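Local coordinates for VP35 (Myotis lucifugus, PDB 6DKU), which probably antagonises innate immune signalling through an interferon inhibitory domain, the part crystallised here, as a bat-genome homolog of filoviral VP35, at residues E11-L16 with A33-S38. The protein carries 1 engineered substitution. Residues are numbered along the deposited sequence; the frame is centred on the assembly and turned at random.
Sequences EFVRVL and AIAMVS
The Phe12 ring meets Ala35 CB and Ile34 CG2 obliquely, while one of its faces carries Leu16 CD1 from the next turn of its own helix, 3.7 Å above the plane and offset toward the rim. The other flat group, the Arg14 guanidinium, takes no part in the contact; Glu11 OE1 lies at its edge, in its plane, as part of a salt bridge along helix 9-18. Phe12 CD2 lies 3.6 Å from Ala35 CB. Farther out on the ring, CZ of Phe12 reaches CG2 of Ile34 at 3.7 Å, the two side chains crossing at about a right angle. With CG anti to the backbone N (chi1 178°), the ring extends from helix 9-18 to helix 26-37. Val13 adds its CG2 branch, 3.8 Å from Ala35 CB, so that the Ala35 methyl sits against both Phe12 CD2 and Val13 CG2. The segments 11-16 and 33-37 run nearly antiparallel (160°), their axes 9.5 Å apart at closest approach, within the helical part of the VP35 interferon inhibitory domain. Phe12, Ile34 and Ala35 are buried; Leu44 of helix 41-56 also touches Phe12, and Phe75 of helix 73-76 packs on Ile34.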
ATOM      1  N   GLU A  11       7.699 -10.311   6.008  1.00 56.97           N
ATOM      2  CA  GLU A  11       8.999  -9.685   6.227  1.00 61.16           C
ATOM      3  C   GLU A  11       9.120  -8.366   5.461  1.00 64.56           C
ATOM      4  O   GLU A  11       9.676  -7.392   5.983  1.00 64.44           O
ATOM      5  CB  GLU A  11      10.117 -10.656   5.845  1.00 58.85           C
ATOM      6  CG  GLU A  11      11.521 -10.071   5.927  1.00 66.05           C
ATOM      7  CD  GLU A  11      12.078 -10.021   7.342  1.00 83.03           C
ATOM      8  OE1 GLU A  11      11.381 -10.444   8.293  1.00 83.69           O
ATOM      9  OE2 GLU A  11      13.225  -9.544   7.496  1.00 84.84           O
ATOM     10  N   PHE A  12       8.594  -8.309   4.231  1.00 53.77           N
ATOM     11  CA  PHE A  12       8.558  -7.054   3.476  1.00 44.86           C
ATOM     12  C   PHE A  12       7.880  -5.948   4.282  1.00 48.73           C
ATOM     13  O   PHE A  12       8.422  -4.845   4.440  1.00 53.36           O
ATOM     14  CB  PHE A  12       7.834  -7.277   2.138  1.00 42.16           C
ATOM     15  CG  PHE A  12       7.700  -6.030   1.288  1.00 44.47           C
ATOM     16  CD1 PHE A  12       8.704  -5.668   0.397  1.00 54.46           C
ATOM     17  CD2 PHE A  12       6.568  -5.229   1.370  1.00 49.08           C
ATOM     18  CE1 PHE A  12       8.587  -4.524  -0.390  1.00 55.63           C
ATOM     19  CE2 PHE A  12       6.444  -4.080   0.588  1.00 51.89           C
ATOM     20  CZ  PHE A  12       7.454  -3.729  -0.291  1.00 55.06           C
ATOM     21  N   VAL A  13       6.693  -6.244   4.816  1.00 53.23           N
ATOM     22  CA  VAL A  13       5.950  -5.267   5.607  1.00 49.47           C
ATOM     23  C   VAL A  13       6.742  -4.866   6.850  1.00 52.91           C
ATOM     24  O   VAL A  13       6.782  -3.687   7.221  1.00 50.22           O
ATOM     25  CB  VAL A  13       4.560  -5.833   5.966  1.00 45.42           C
ATOM     26  CG1 VAL A  13       4.015  -5.186   7.216  1.00 48.73           C
ATOM     27  CG2 VAL A  13       3.593  -5.633   4.817  1.00 33.61           C
ATOM     28  N   ARG A  14       7.389  -5.830   7.513  1.00 54.31           N
ATOM     29  CA  ARG A  14       8.119  -5.508   8.742  1.00 50.11           C
ATOM     30  C   ARG A  14       9.312  -4.600   8.458  1.00 56.17           C
ATOM     31  O   ARG A  14       9.542  -3.612   9.170  1.00 45.96           O
ATOM     32  CB  ARG A  14       8.581  -6.784   9.446  1.00 47.39           C
ATOM     33  CG  ARG A  14       9.306  -6.497  10.752  1.00 55.91           C
ATOM     34  CD  ARG A  14      10.020  -7.709  11.325  1.00 67.31           C
ATOM     35  NE  ARG A  14      11.119  -8.175  10.478  1.00 84.71           N
ATOM     36  CZ  ARG A  14      12.256  -7.512  10.267  1.00 88.14           C
ATOM     37  NH1 ARG A  14      12.469  -6.332  10.838  1.00 84.99           N
ATOM     38  NH2 ARG A  14      13.190  -8.033   9.480  1.00 83.49           N
ATOM     39  N   VAL A  15      10.083  -4.922   7.414  1.00 61.65           N
ATOM     40  CA  VAL A  15      11.246  -4.111   7.064  1.00 49.55           C
ATOM     41  C   VAL A  15      10.812  -2.696   6.715  1.00 59.18           C
ATOM     42  O   VAL A  15      11.297  -1.720   7.301  1.00 66.96           O
ATOM     43  CB  VAL A  15      12.028  -4.743   5.901  1.00 49.41           C
ATOM     44  CG1 VAL A  15      12.963  -3.706   5.277  1.00 40.19           C
ATOM     45  CG2 VAL A  15      12.785  -5.971   6.360  1.00 45.62           C
ATOM     46  N   LEU A  16       9.890  -2.559   5.756  1.00 46.80           N
ATOM     47  CA  LEU A  16       9.555  -1.212   5.307  1.00 44.93           C
ATOM     48  C   LEU A  16       8.867  -0.414   6.406  1.00 44.74           C
ATOM     49  O   LEU A  16       9.175   0.767   6.599  1.00 56.16           O
ATOM     50  CB  LEU A  16       8.700  -1.249   4.043  1.00 41.55           C
ATOM     51  CG  LEU A  16       9.519  -1.142   2.753  1.00 43.94           C
ATOM     52  CD1 LEU A  16      10.086  -2.501   2.354  1.00 42.40           C
ATOM     53  CD2 LEU A  16       8.687  -0.549   1.625  1.00 33.89           C
ATOM     54  N   ALA A  33      -0.315  -2.947   1.207  1.00 41.65           N
ATOM     55  CA  ALA A  33      -0.958  -3.159  -0.085  1.00 47.53           C
ATOM     56  C   ALA A  33       0.053  -3.617  -1.121  1.00 61.03           C
ATOM     57  O   ALA A  33      -0.206  -4.560  -1.882  1.00 61.31           O
ATOM     58  CB  ALA A  33      -1.648  -1.874  -0.546  1.00 40.19           C
ATOM     59  N   ILE A  34       1.215  -2.958  -1.151  1.00 65.29           N
ATOM     60  CA  ILE A  34       2.301  -3.376  -2.029  1.00 56.69           C
ATOM     61  C   ILE A  34       2.642  -4.839  -1.785  1.00 53.72           C
ATOM     62  O   ILE A  34       2.802  -5.618  -2.733  1.00 52.93           O
ATOM     63  CB  ILE A  34       3.524  -2.461  -1.831  1.00 49.57           C
ATOM     64  CG1 ILE A  34       3.201  -1.039  -2.293  1.00 46.65           C
ATOM     65  CG2 ILE A  34       4.721  -2.989  -2.601  1.00 44.96           C
ATOM     66  CD1 ILE A  34       4.325  -0.061  -2.069  1.00 52.03           C
ATOM     67  N   ALA A  35       2.735  -5.244  -0.513  1.00 50.06           N
ATOM     68  CA  ALA A  35       3.054  -6.641  -0.227  1.00 46.08           C
ATOM     69  C   ALA A  35       1.933  -7.568  -0.674  1.00 54.62           C
ATOM     70  O   ALA A  35       2.194  -8.636  -1.236  1.00 65.62           O
ATOM     71  CB  ALA A  35       3.334  -6.832   1.260  1.00 46.17           C
ATOM     72  N   MET A  36       0.682  -7.177  -0.429  1.00 57.32           N
ATOM     73  CA  MET A  36      -0.447  -8.032  -0.778  1.00 62.19           C
ATOM     74  C   MET A  36      -0.538  -8.246  -2.282  1.00 67.68           C
ATOM     75  O   MET A  36      -0.934  -9.326  -2.740  1.00 59.97           O
ATOM     76  CB  MET A  36      -1.753  -7.419  -0.270  1.00 64.14           C
ATOM     77  CG  MET A  36      -1.995  -7.529   1.222  1.00 66.42           C
ATOM     78  SD  MET A  36      -3.206  -6.304   1.758  1.00 75.40           S
ATOM     79  CE  MET A  36      -4.684  -6.862   0.925  1.00 79.76           C
ATOM     80  N   VAL A  37      -0.181  -7.225  -3.069  1.00 67.77           N
ATOM     81  CA  VAL A  37      -0.496  -7.230  -4.500  1.00 62.87           C
ATOM     82  C   VAL A  37       0.606  -7.870  -5.350  1.00 56.14           C
ATOM     83  O   VAL A  37       0.375  -8.163  -6.537  1.00 57.83           O
ATOM     84  CB  VAL A  37      -0.798  -5.785  -4.950  1.00 50.29           C
ATOM     85  CG1 VAL A  37       0.484  -5.041  -5.291  1.00 52.23           C
ATOM     86  CG2 VAL A  37      -1.817  -5.759  -6.081  1.00 66.29           C
ATOM     87  N   SER A  38       1.782  -8.117  -4.775  1.00 56.43           N
ATOM     88  CA  SER A  38       2.871  -8.796  -5.465  1.00 66.87           C
ATOM     89  C   SER A  38       2.531 -10.262  -5.740  1.00 62.50           C
ATOM     90  O   SER A  38       1.765 -10.898  -5.011  1.00 76.97           O
ATOM     91  CB  SER A  38       4.155  -8.711  -4.635  1.00 70.39           C
ATOM     92  OG  SER A  38       3.913  -9.008  -3.272  1.00 82.78           O
TER